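Hemolysin-like protein containing CBS domains (Oenococcus oeni, PDB 3OCO) is of unknown function, a membrane protein of the UPF0053 family whose paired CBS domains form this fragment and which may bind flavin adenine dinucleotide. Local coordinates at residues A[55-60]-A[116-121]. Numbering follows the deposited sequence. Where two conformers were deposited one is given.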
loop_
_atom_site.group_PDB
_atom_site.type_symbol
_atom_site.label_atom_id
_atom_site.label_comp_id
_atom_site.label_asym_id
_atom_site.label_seq_id
_atom_site.Cartn_x
_atom_site.Cartn_y
_atom_site.Cartn_z
ATOM N N ARG A 55 7.017 -4.183 1.465
ATOM C CA ARG A 55 8.350 -3.802 0.998
ATOM C C ARG A 55 9.407 -3.959 2.073
ATOM O O ARG A 55 9.251 -3.447 3.181
ATOM C CB ARG A 55 8.356 -2.365 0.502
ATOM C CG ARG A 55 7.373 -2.132 -0.603
ATOM C CD ARG A 55 7.528 -0.753 -1.140
ATOM N NE ARG A 55 6.617 -0.516 -2.242
ATOM C CZ ARG A 55 5.513 0.207 -2.137
ATOM N NH1 ARG A 55 5.206 0.757 -0.965
ATOM N NH2 ARG A 55 4.737 0.390 -3.202
ATOM N N PHE A 56 10.477 -4.672 1.733
ATOM C CA PHE A 56 11.583 -4.896 2.659
ATOM C C PHE A 56 12.853 -4.265 2.139
ATOM O O PHE A 56 13.330 -4.610 1.055
ATOM C CB PHE A 56 11.844 -6.387 2.839
ATOM C CG PHE A 56 10.804 -7.095 3.647
ATOM C CD1 PHE A 56 10.881 -7.117 5.032
ATOM C CD2 PHE A 56 9.753 -7.751 3.026
ATOM C CE1 PHE A 56 9.915 -7.779 5.786
ATOM C CE2 PHE A 56 8.787 -8.413 3.773
ATOM C CZ PHE A 56 8.873 -8.428 5.158
ATOM N N PRO A 57 13.417 -3.343 2.922
ATOM C CA PRO A 57 14.772 -2.850 2.680
ATOM C C PRO A 57 15.731 -4.026 2.562
ATOM O O PRO A 57 15.651 -4.988 3.359
ATOM C CB PRO A 57 15.080 -2.070 3.951
ATOM C CG PRO A 57 13.746 -1.702 4.505
ATOM C CD PRO A 57 12.865 -2.853 4.195
ATOM N N VAL A 58 16.579 -3.981 1.538
ATOM C CA VAL A 58 17.617 -4.979 1.322
ATOM C C VAL A 58 18.977 -4.460 1.835
ATOM O O VAL A 58 19.419 -3.401 1.414
ATOM C CB VAL A 58 17.736 -5.320 -0.178
ATOM C CG1 VAL A 58 18.954 -6.194 -0.440
ATOM C CG2 VAL A 58 16.455 -5.993 -0.684
ATOM N N THR A 59 19.627 -5.199 2.739
ATOM C CA THR A 59 20.931 -4.806 3.271
ATOM C C THR A 59 22.073 -5.442 2.489
ATOM O O THR A 59 21.932 -6.525 1.923
ATOM C CB THR A 59 21.106 -5.208 4.760
ATOM O OG1 THR A 59 21.155 -6.632 4.887
ATOM C CG2 THR A 59 19.976 -4.690 5.605
ATOM N N ALA A 60 23.202 -4.755 2.444
ATOM C CA ALA A 60 24.452 -5.386 2.019
ATOM C C ALA A 60 25.160 -5.928 3.253
ATOM O O ALA A 60 25.115 -5.314 4.319
ATOM C CB ALA A 60 25.352 -4.382 1.291
ATOM N N VAL A 116 10.795 6.047 -6.785
ATOM C CA VAL A 116 10.911 4.965 -5.822
ATOM C C VAL A 116 9.783 5.099 -4.802
ATOM O O VAL A 116 9.299 6.200 -4.557
ATOM C CB VAL A 116 12.296 4.969 -5.113
ATOM C CG1 VAL A 116 13.414 4.817 -6.130
ATOM C CG2 VAL A 116 12.492 6.245 -4.308
ATOM N N PRO A 117 9.340 3.976 -4.221
ATOM C CA PRO A 117 8.325 4.065 -3.172
ATOM C C PRO A 117 8.981 4.000 -1.793
ATOM O O PRO A 117 8.312 3.927 -0.762
ATOM C CB PRO A 117 7.471 2.813 -3.412
ATOM C CG PRO A 117 8.294 1.921 -4.361
ATOM C CD PRO A 117 9.633 2.576 -4.556
HETATM N N MSE A 118 10.309 4.026 -1.769
HETATM C CA MSE A 118 10.997 3.994 -0.494
HETATM C C MSE A 118 12.122 5.005 -0.402
HETATM O O MSE A 118 12.981 5.082 -1.274
HETATM C CB MSE A 118 11.509 2.596 -0.164
HETATM C CG MSE A 118 12.278 2.570 1.156
HETATM SE SE MSE A 118 12.537 0.799 1.881
HETATM C CE MSE A 118 14.209 0.291 1.033
ATOM N N ALA A 119 12.089 5.789 0.663
ATOM C CA ALA A 119 13.181 6.681 0.989
ATOM C C ALA A 119 13.879 6.122 2.211
ATOM O O ALA A 119 13.222 5.661 3.148
ATOM C CB ALA A 119 12.653 8.051 1.280
ATOM N N ILE A 120 15.209 6.148 2.201
ATOM C CA ILE A 120 15.960 5.712 3.361
ATOM C C ILE A 120 16.500 6.953 4.050
ATOM O O ILE A 120 17.202 7.760 3.421
ATOM C CB ILE A 120 17.132 4.757 2.978
ATOM C CG1 ILE A 120 16.614 3.391 2.528
ATOM C CG2 ILE A 120 17.998 4.499 4.168
ATOM C CD1 ILE A 120 15.703 3.427 1.354
ATOM N N VAL A 121 16.157 7.115 5.327
ATOM C CA VAL A 121 16.612 8.270 6.095
ATOM C C VAL A 121 18.010 8.000 6.691
ATOM O O VAL A 121 18.180 7.054 7.470
ATOM C CB VAL A 121 15.612 8.651 7.215
ATOM C CG1 VAL A 121 15.986 9.997 7.822
ATOM C CG2 VAL A 121 14.191 8.713 6.679
#
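Two proline-centred meetings join strand 55-60 to segment 116-121: Arg-55 lies against Pro-117, and Pro-57 against Met-118, a selenomethionine. The guanidinium of Arg-55 offers a face to the pyrrolidine ring, with CB of Pro-117 above the middle of the plane, 3.5 Å from Arg-55 CZ. CG of the same proline sits 3.6 Å from Arg-55 NE, which brings the inner part of the group into the packing too. Extended from CG to NE (chi2 -174°, chi3 178°), the arginine chain carries its guanidinium across to the proline ring, while NH1 makes a long, weak ion pair with Asp-134. Tandem CBS motifs associate into a Bateman module through their sheets, and here strand 55-60 of one CBS domain meets the residues leading into strand 119-122 of the other, which lies in a separate sheet. No hydrogen bond links the segments. Deeper in, Met-118 crosses Pro-57 at about a right angle, its SE 3.8 Å from Pro-57 CG. A bend at the last torsion (chi3 89°) turns the methyl CE onto the proline backbone, 3.6 Å from Pro-57 CA, although this side chain is poorly ordered. Ile-131 touches both Pro-57 and Met-118, and Tyr-70 borders Arg-55, Pro-117 and Met-118.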